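Local coordinates for sensor protein kinase WalK (Staphylococcus aureus, PDB 4YWZ), which is an essential sensor histidine kinase that probably senses an outside signal through its extracellular receptor domain and relays it to the response regulator WalR, at residues I62-I65 with I71-T74; D89-K94 with N102-L107; K108-G113 with Y135-I140. The protein carries 1 engineered substitution. One frame throughout, in Å; residues are numbered along the deposited sequence.

Interaction 1: I62-I65 with I71-T74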
loop_
_atom_site.group_PDB
_atom_site.type_symbol
_atom_site.label_atom_id
_atom_site.label_comp_id
_atom_site.label_asym_id
_atom_site.label_seq_id
_atom_site.Cartn_x
_atom_site.Cartn_y
_atom_site.Cartn_z
ATOM N N ILE A 62 -2.270 -2.494 -16.452
ATOM C CA ILE A 62 -3.702 -2.683 -16.604
ATOM C C ILE A 62 -3.907 -2.875 -18.094
ATOM O O ILE A 62 -3.366 -2.107 -18.935
ATOM C CB ILE A 62 -4.529 -1.513 -16.086
ATOM C CG1 ILE A 62 -4.146 -1.144 -14.646
ATOM C CG2 ILE A 62 -6.016 -1.866 -16.257
ATOM C CD1 ILE A 62 -4.901 0.070 -14.082
ATOM N N ARG A 63 -4.797 -3.850 -18.496
ATOM C CA ARG A 63 -5.258 -3.983 -19.883
ATOM C C ARG A 63 -6.795 -3.895 -19.864
ATOM O O ARG A 63 -7.446 -4.301 -18.913
ATOM C CB ARG A 63 -4.884 -5.278 -20.493
ATOM C CG ARG A 63 -3.362 -5.583 -20.417
ATOM C CD ARG A 63 -2.946 -6.941 -20.915
ATOM N NE ARG A 63 -1.513 -7.143 -20.696
ATOM C CZ ARG A 63 -0.925 -8.334 -20.629
ATOM N NH1 ARG A 63 -1.620 -9.472 -20.912
ATOM N NH2 ARG A 63 0.376 -8.391 -20.327
ATOM N N PHE A 64 -7.346 -3.349 -20.927
ATOM C CA PHE A 64 -8.770 -3.438 -21.232
ATOM C C PHE A 64 -8.955 -4.319 -22.467
ATOM O O PHE A 64 -8.313 -4.170 -23.476
ATOM C CB PHE A 64 -9.418 -2.060 -21.429
ATOM C CG PHE A 64 -10.901 -2.151 -21.765
ATOM C CD1 PHE A 64 -11.814 -2.416 -20.806
ATOM C CD2 PHE A 64 -11.317 -2.113 -23.137
ATOM C CE1 PHE A 64 -13.187 -2.608 -21.119
ATOM C CE2 PHE A 64 -12.682 -2.335 -23.431
ATOM C CZ PHE A 64 -13.581 -2.529 -22.414
ATOM N N ILE A 65 -9.798 -5.326 -22.276
ATOM C CA ILE A 65 -10.047 -6.434 -23.178
ATOM C C ILE A 65 -11.550 -6.447 -23.515
ATOM O O ILE A 65 -12.415 -6.371 -22.609
ATOM C CB ILE A 65 -9.602 -7.778 -22.580
ATOM C CG1 ILE A 65 -8.085 -7.724 -22.309
ATOM C CG2 ILE A 65 -10.026 -8.929 -23.489
ATOM C CD1 ILE A 65 -7.723 -8.662 -21.238
ATOM N N ILE A 71 -7.417 -7.487 -26.977
ATOM C CA ILE A 71 -6.731 -6.491 -26.185
ATOM C C ILE A 71 -6.862 -5.148 -26.868
ATOM O O ILE A 71 -6.326 -4.941 -27.964
ATOM C CB ILE A 71 -5.305 -6.861 -25.905
ATOM C CG1 ILE A 71 -5.250 -8.165 -25.116
ATOM C CG2 ILE A 71 -4.613 -5.782 -25.084
ATOM C CD1 ILE A 71 -3.927 -8.894 -25.109
ATOM N N ILE A 72 -7.532 -4.224 -26.197
ATOM C CA ILE A 72 -7.841 -2.874 -26.753
ATOM C C ILE A 72 -6.809 -1.888 -26.341
ATOM O O ILE A 72 -6.389 -0.953 -27.148
ATOM C CB ILE A 72 -9.267 -2.422 -26.273
ATOM C CG1 ILE A 72 -10.380 -3.352 -26.772
ATOM C CG2 ILE A 72 -9.593 -0.993 -26.718
ATOM C CD1 ILE A 72 -10.322 -3.581 -28.267
ATOM N N ALA A 73 -6.340 -2.000 -25.096
ATOM C CA ALA A 73 -5.467 -0.973 -24.530
ATOM C C ALA A 73 -4.653 -1.616 -23.420
ATOM O O ALA A 73 -5.118 -2.507 -22.735
ATOM C CB ALA A 73 -6.265 0.161 -23.949
ATOM N N THR A 74 -3.458 -1.043 -23.254
ATOM C CA THR A 74 -2.563 -1.364 -22.165
ATOM C C THR A 74 -1.900 -0.099 -21.647
ATOM O O THR A 74 -1.697 0.883 -22.385
ATOM C CB THR A 74 -1.440 -2.368 -22.565
ATOM O OG1 THR A 74 -0.560 -2.571 -21.446
ATOM C CG2 THR A 74 -0.600 -1.930 -23.772
#

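Interaction 2: D89-K94 with N102-L107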
loop_
_atom_site.group_PDB
_atom_site.type_symbol
_atom_site.label_atom_id
_atom_site.label_comp_id
_atom_site.label_asym_id
_atom_site.label_seq_id
_atom_site.Cartn_x
_atom_site.Cartn_y
_atom_site.Cartn_z
ATOM N N ASP A 89 -6.656 -16.029 -22.614
ATOM C CA ASP A 89 -6.500 -16.073 -21.151
ATOM C C ASP A 89 -7.797 -16.600 -20.565
ATOM O O ASP A 89 -8.864 -15.988 -20.706
ATOM C CB ASP A 89 -6.111 -14.719 -20.647
ATOM C CG ASP A 89 -5.907 -14.651 -19.173
ATOM O OD1 ASP A 89 -6.765 -15.104 -18.375
ATOM O OD2 ASP A 89 -4.819 -14.095 -18.773
ATOM N N SER A 90 -7.689 -17.761 -19.900
ATOM C CA SER A 90 -8.865 -18.410 -19.344
ATOM C C SER A 90 -9.545 -17.628 -18.189
ATOM O O SER A 90 -10.748 -17.697 -18.017
ATOM C CB SER A 90 -8.443 -19.777 -18.700
ATOM O OG SER A 90 -8.282 -20.595 -19.826
ATOM N N SER A 91 -8.728 -16.898 -17.440
ATOM C CA SER A 91 -9.296 -16.122 -16.321
ATOM C C SER A 91 -10.091 -14.946 -16.850
ATOM O O SER A 91 -11.168 -14.601 -16.366
ATOM C CB SER A 91 -8.202 -15.656 -15.323
ATOM O OG SER A 91 -7.329 -14.656 -15.838
ATOM N N VAL A 92 -9.621 -14.374 -17.939
ATOM C CA VAL A 92 -10.336 -13.267 -18.624
ATOM C C VAL A 92 -11.668 -13.816 -19.183
ATOM O O VAL A 92 -12.728 -13.203 -19.041
ATOM C CB VAL A 92 -9.512 -12.632 -19.733
ATOM C CG1 VAL A 92 -10.290 -11.681 -20.665
ATOM C CG2 VAL A 92 -8.300 -11.909 -19.138
ATOM N N GLN A 93 -11.596 -14.970 -19.857
ATOM C CA GLN A 93 -12.806 -15.647 -20.408
ATOM C C GLN A 93 -13.827 -15.880 -19.307
ATOM O O GLN A 93 -15.036 -15.657 -19.565
ATOM C CB GLN A 93 -12.424 -16.959 -21.102
ATOM C CG GLN A 93 -11.564 -16.805 -22.343
ATOM C CD GLN A 93 -10.778 -18.051 -22.925
ATOM O OE1 GLN A 93 -10.408 -18.970 -22.243
ATOM N NE2 GLN A 93 -10.449 -17.960 -24.179
ATOM N N LYS A 94 -13.355 -16.341 -18.133
ATOM C CA LYS A 94 -14.217 -16.612 -17.008
ATOM C C LYS A 94 -14.963 -15.303 -16.593
ATOM O O LYS A 94 -16.170 -15.237 -16.411
ATOM C CB LYS A 94 -13.574 -17.343 -15.896
ATOM C CG LYS A 94 -14.447 -17.639 -14.737
ATOM C CD LYS A 94 -13.680 -18.413 -13.662
ATOM C CE LYS A 94 -14.625 -18.895 -12.612
ATOM N NZ LYS A 94 -13.988 -19.169 -11.308
ATOM N N ASN A 102 -12.549 -12.139 -10.677
ATOM C CA ASN A 102 -11.781 -13.277 -10.291
ATOM C C ASN A 102 -10.330 -12.918 -10.062
ATOM O O ASN A 102 -9.962 -11.813 -10.398
ATOM C CB ASN A 102 -11.918 -14.498 -11.228
ATOM C CG ASN A 102 -11.360 -14.268 -12.600
ATOM O OD1 ASN A 102 -10.156 -13.939 -12.781
ATOM N ND2 ASN A 102 -12.198 -14.439 -13.598
ATOM N N ASP A 103 -9.601 -13.818 -9.422
ATOM C CA ASP A 103 -8.140 -13.530 -9.127
ATOM C C ASP A 103 -7.327 -14.771 -9.003
ATOM O O ASP A 103 -7.847 -15.842 -8.617
ATOM C CB ASP A 103 -7.934 -12.680 -7.844
ATOM C CG ASP A 103 -8.201 -13.438 -6.580
ATOM O OD1 ASP A 103 -9.412 -13.559 -6.211
ATOM O OD2 ASP A 103 -7.294 -13.984 -5.948
ATOM N N HIS A 104 -6.044 -14.667 -9.309
ATOM C CA HIS A 104 -5.102 -15.765 -9.027
ATOM C C HIS A 104 -3.681 -15.243 -8.987
ATOM O O HIS A 104 -3.415 -14.138 -9.461
ATOM C CB HIS A 104 -5.237 -16.856 -10.109
ATOM C CG HIS A 104 -4.875 -16.455 -11.493
ATOM N ND1 HIS A 104 -5.723 -15.737 -12.314
ATOM C CD2 HIS A 104 -3.782 -16.719 -12.232
ATOM C CE1 HIS A 104 -5.127 -15.514 -13.481
ATOM N NE2 HIS A 104 -3.946 -16.097 -13.453
ATOM N N LEU A 105 -2.785 -16.072 -8.441
ATOM C CA LEU A 105 -1.373 -15.711 -8.376
ATOM C C LEU A 105 -0.616 -16.313 -9.532
ATOM O O LEU A 105 -0.973 -17.448 -10.059
ATOM C CB LEU A 105 -0.792 -16.237 -7.085
ATOM C CG LEU A 105 -1.007 -15.614 -5.763
ATOM C CD1 LEU A 105 -0.330 -16.506 -4.682
ATOM C CD2 LEU A 105 -0.329 -14.213 -5.736
ATOM N N ILE A 106 0.378 -15.608 -10.065
ATOM C CA ILE A 106 1.212 -16.093 -11.171
ATOM C C ILE A 106 2.689 -15.841 -10.710
ATOM O O ILE A 106 2.896 -15.151 -9.727
ATOM C CB ILE A 106 1.010 -15.501 -12.547
ATOM C CG1 ILE A 106 1.300 -13.999 -12.666
ATOM C CG2 ILE A 106 -0.452 -15.757 -13.030
ATOM C CD1 ILE A 106 1.161 -13.323 -13.969
ATOM N N LEU A 107 3.558 -16.547 -11.416
ATOM C CA LEU A 107 5.040 -16.218 -11.453
ATOM C C LEU A 107 5.377 -15.701 -12.736
ATOM O O LEU A 107 5.126 -16.318 -13.775
ATOM C CB LEU A 107 5.844 -17.490 -11.123
ATOM C CG LEU A 107 5.641 -18.049 -9.733
ATOM C CD1 LEU A 107 6.325 -19.459 -9.762
ATOM C CD2 LEU A 107 6.218 -17.277 -8.601
#

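Interaction 3: K108-G113 with Y135-I140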
loop_
_atom_site.group_PDB
_atom_site.type_symbol
_atom_site.label_atom_id
_atom_site.label_comp_id
_atom_site.label_asym_id
_atom_site.label_seq_id
_atom_site.Cartn_x
_atom_site.Cartn_y
_atom_site.Cartn_z
ATOM N N LYS A 108 6.022 -14.505 -12.773
ATOM C CA LYS A 108 6.325 -13.879 -13.993
ATOM C C LYS A 108 7.683 -13.175 -13.867
ATOM O O LYS A 108 7.933 -12.527 -12.843
ATOM C CB LYS A 108 5.259 -12.876 -14.351
ATOM C CG LYS A 108 5.468 -12.144 -15.595
ATOM C CD LYS A 108 4.111 -11.652 -16.172
ATOM C CE LYS A 108 4.220 -10.811 -17.386
ATOM N NZ LYS A 108 2.917 -10.512 -18.061
ATOM N N ASP A 109 8.478 -13.388 -14.913
ATOM C CA ASP A 109 9.853 -12.762 -14.946
ATOM C C ASP A 109 9.813 -11.611 -15.840
ATOM O O ASP A 109 9.628 -11.671 -17.055
ATOM C CB ASP A 109 10.891 -13.852 -15.276
ATOM C CG ASP A 109 12.318 -13.345 -15.325
ATOM O OD1 ASP A 109 12.514 -12.165 -15.134
ATOM O OD2 ASP A 109 13.190 -14.186 -15.648
ATOM N N TYR A 110 9.933 -10.431 -15.247
ATOM C CA TYR A 110 9.954 -9.211 -15.960
ATOM C C TYR A 110 11.362 -8.706 -16.317
ATOM O O TYR A 110 11.533 -7.657 -16.908
ATOM C CB TYR A 110 9.339 -8.144 -15.098
ATOM C CG TYR A 110 7.878 -8.325 -14.740
ATOM C CD1 TYR A 110 7.486 -8.962 -13.586
ATOM C CD2 TYR A 110 6.890 -7.921 -15.616
ATOM C CE1 TYR A 110 6.104 -9.072 -13.247
ATOM C CE2 TYR A 110 5.553 -8.047 -15.279
ATOM C CZ TYR A 110 5.160 -8.581 -14.094
ATOM O OH TYR A 110 3.813 -8.791 -13.759
ATOM N N GLY A 111 12.347 -9.423 -15.808
ATOM C CA GLY A 111 13.762 -9.098 -16.067
ATOM C C GLY A 111 14.659 -9.384 -14.880
ATOM O O GLY A 111 15.867 -9.235 -15.000
ATOM N N GLY A 112 14.065 -9.574 -13.737
ATOM C CA GLY A 112 14.751 -9.838 -12.472
ATOM C C GLY A 112 14.618 -11.202 -11.887
ATOM O O GLY A 112 14.974 -11.368 -10.712
ATOM N N GLY A 113 14.074 -12.131 -12.698
ATOM C CA GLY A 113 13.725 -13.416 -12.213
ATOM C C GLY A 113 12.234 -13.519 -12.006
ATOM O O GLY A 113 11.563 -12.507 -11.824
ATOM N N TYR A 135 -8.069 -6.254 -16.745
ATOM C CA TYR A 135 -7.089 -7.195 -16.268
ATOM C C TYR A 135 -5.942 -6.390 -15.618
ATOM O O TYR A 135 -5.438 -5.471 -16.231
ATOM C CB TYR A 135 -6.526 -7.917 -17.501
ATOM C CG TYR A 135 -5.253 -8.735 -17.304
ATOM C CD1 TYR A 135 -4.046 -8.151 -17.531
ATOM C CD2 TYR A 135 -5.295 -10.084 -16.987
ATOM C CE1 TYR A 135 -2.857 -8.883 -17.416
ATOM C CE2 TYR A 135 -4.150 -10.835 -16.919
ATOM C CZ TYR A 135 -2.910 -10.187 -17.090
ATOM O OH TYR A 135 -1.700 -10.871 -16.955
ATOM N N ILE A 136 -5.602 -6.742 -14.413
ATOM C CA ILE A 136 -4.592 -6.028 -13.631
ATOM C C ILE A 136 -3.559 -7.031 -13.156
ATOM O O ILE A 136 -3.868 -8.061 -12.592
ATOM C CB ILE A 136 -5.196 -5.319 -12.455
ATOM C CG1 ILE A 136 -6.185 -4.288 -12.910
ATOM C CG2 ILE A 136 -4.108 -4.681 -11.585
ATOM C CD1 ILE A 136 -6.931 -3.643 -11.780
ATOM N N GLU A 137 -2.269 -6.696 -13.416
ATOM C CA GLU A 137 -1.085 -7.363 -12.749
ATOM C C GLU A 137 -0.616 -6.392 -11.663
ATOM O O GLU A 137 -0.327 -5.201 -11.941
ATOM C CB GLU A 137 0.071 -7.649 -13.710
ATOM C CG GLU A 137 -0.267 -8.690 -14.726
ATOM C CD GLU A 137 0.901 -9.024 -15.721
ATOM O OE1 GLU A 137 2.019 -8.458 -15.528
ATOM O OE2 GLU A 137 0.563 -9.712 -16.712
ATOM N N SER A 138 -0.657 -6.882 -10.425
ATOM C CA SER A 138 -0.303 -6.071 -9.254
ATOM C C SER A 138 0.881 -6.679 -8.558
ATOM O O SER A 138 1.083 -7.905 -8.492
ATOM C CB SER A 138 -1.547 -5.862 -8.406
ATOM O OG SER A 138 -1.935 -7.022 -7.793
ATOM N N LYS A 139 1.673 -5.770 -7.969
ATOM C CA LYS A 139 2.996 -6.125 -7.410
ATOM C C LYS A 139 2.916 -6.642 -5.995
ATOM O O LYS A 139 3.548 -6.122 -5.020
ATOM C CB LYS A 139 3.870 -4.898 -7.504
ATOM C CG LYS A 139 4.155 -4.369 -8.887
ATOM C CD LYS A 139 4.982 -3.127 -8.855
ATOM C CE LYS A 139 5.173 -2.626 -10.258
ATOM N NZ LYS A 139 6.044 -1.409 -10.416
ATOM N N ILE A 140 2.215 -7.743 -5.800
ATOM C CA ILE A 140 2.055 -8.348 -4.488
ATOM C C ILE A 140 3.409 -8.840 -3.866
ATOM O O ILE A 140 3.448 -9.039 -2.642
ATOM C CB ILE A 140 1.013 -9.475 -4.493
ATOM C CG1 ILE A 140 0.402 -9.678 -3.138
ATOM C CG2 ILE A 140 1.553 -10.755 -5.106
ATOM C CD1 ILE A 140 -0.899 -10.404 -3.176
#

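Interaction 1: I62-I65 with I71-T74
Phe64 holds its CG anti to the backbone N, chi1 179°, which lays the ring alongside Ile72. The ring's edge carbon CD2 meets Ile72 CB at 3.8 Å, close to the ring plane, and the two side chains point the same way. On the opposite face of the sheet Ile65 and Ile71 share one conformer: each sets CG1 beside its own backbone N, chi1 -61°, and the pair run side by side with their CG1 atoms 4.0 Å apart. The backbone explains why Phe64 finds Ile72 as well as Ala73 next to it. Phe64 N donates to Ala73 O at 3.0 Å, an ordinary antiparallel bond, but Phe64 O collects two donors: Ile72 N meets the oxygen almost head-on at 2.8 Å, and Ala73 N adds a weak bond at 3.4 Å. One extra residue is thus fitted opposite Phe64, and the pairing slips by one before Ile65 meets Ile71. Farther along, Ala73 O also receives a CA-H contact from Arg63 CA at 3.2 Å. Arg63 and Thr74 sit across from each other on the Ile65 face, and both send their polar ends to Glu61, Arg63 through a salt bridge and Thr74 through a hydrogen bond. Helix 46-54 covers the other face, with Ile46 against Phe64 and Leu50 against Ala73. This is a beta hairpin carrying a classic beta bulge, at one margin of the antiparallel sheet of a Cache domain.

Interaction 2: D89-K94 with N102-L107
The start of helix 90-98, residues 90-94, runs almost antiparallel to strand 102-107, at 164°, its axis 9.0 Å from the strand's, and Ser91 and Asn102 are the residues whose CA atoms come nearest. Asn102 makes the one hydrogen bond between the two segments: its ND2 reaches the carbonyl Ser91 O at 3.0 Å. The acceptor lies close to the amide plane, so the N-H is well aimed, while the donor meets the carbonyl from a tilt of 27°. Asn102 has its CG between the backbone N and the carbonyl carbon, chi1 66°, a setting that lifts the amide from the strand toward the helix. The other end of the amide, OD1, faces Ser91 CB at 3.6 Å and is bonded to Asn121 of the adjoining strand 114-126, which also bonds Ser91 OG. Asp89 is the N-cap of the helix. Its OD1 takes Val92 N at 3.0 Å from above the carboxylate plane, and on the syn side, nearer that plane, it accepts from Ser91 OG at 2.6 Å; a weak bond from Ser91 N adds to the grip. Ser91 is therefore held by the cap while its CB and OG face the strand. There His104 offers the edge of its imidazole: CE1 stands 3.3 Å from Ser91 OG, which lies near the ring plane. Asp89 OD2 and His104 NE2 remain 5.8 Å apart, a spacing at which the carboxylate could modestly favour a protonated imidazole. On the exposed flank, the extended chain of Lys94 crosses Asn102 at an angle, its CB 4.0 Å from ND2.

Interaction 3: K108-G113 with Y135-I140
Glu137 receives Lys108 and Tyr110 on its carboxylate, and this small polar cluster is the tight part of the contact. Lys108 NZ forms a salt bridge to Glu137 OE2 at 2.8 Å, arriving on the syn side. The same oxygen, which lies in the plane of the Tyr135 ring at its edge, accepts from Tyr135 OH at 2.6 Å through its anti lone pair. Tyr110 OH takes the other oxygen, Glu137 OE1, at 2.5 Å, approaching from well above the carboxylate plane, with ring and carboxylate turned 61° from each other. Three donors thus fix the rotation of a buried acid and would probably stabilise its negative charge; Arg63 adds a long, weak ion pair. Lys108 leaves its backbone with CG anti to N, chi1 179°, and stays extended to NZ. This chain crosses the glutamate at about a right angle, and CG lies 3.8 Å above one face of the Tyr110 ring, toward its rim.

Away from the carboxylate the contact thins out quickly. Even at their nearest, Lys108 CA and Glu137 CA are 9.9 Å apart, so side chains alone bridge the two segments. Past Tyr110 the chain turns through Gly111 and Gly112, both exposed, to Gly113, and none of the three touches 135-140. Asp109 ties this loop to itself instead: its OD1 accepts Gly111 N at 2.8 Å, closing an Asx turn, and Gly113 N more weakly. The loop is the tip of the hairpin joining strands 102-109 and 114-126, and the cluster reaches past strand 114-126 to strand 129-138, across one face of the PAS-like sheet of a Cache domain.

In the fold
All three contacts hang on one five-stranded antiparallel sheet, their centres about 14 to 16 Å apart, and strand 129-138 lies between interaction 1 and strand 114-126. Tyr135 is the common neighbour: its O lies 2.9 Å from Arg63 N, a probable hydrogen bond to interaction 1, and its ring atom CE2 comes 3.8 Å from Asp89 OD2 at the helix start of interaction 2. That helix also meets the hairpin directly, Val92 CG2 packing 3.9 Å from Ile65 CD1. Interactions 2 and 3 share strand 102-109, held near one end by Asn102 and near the other by Lys108.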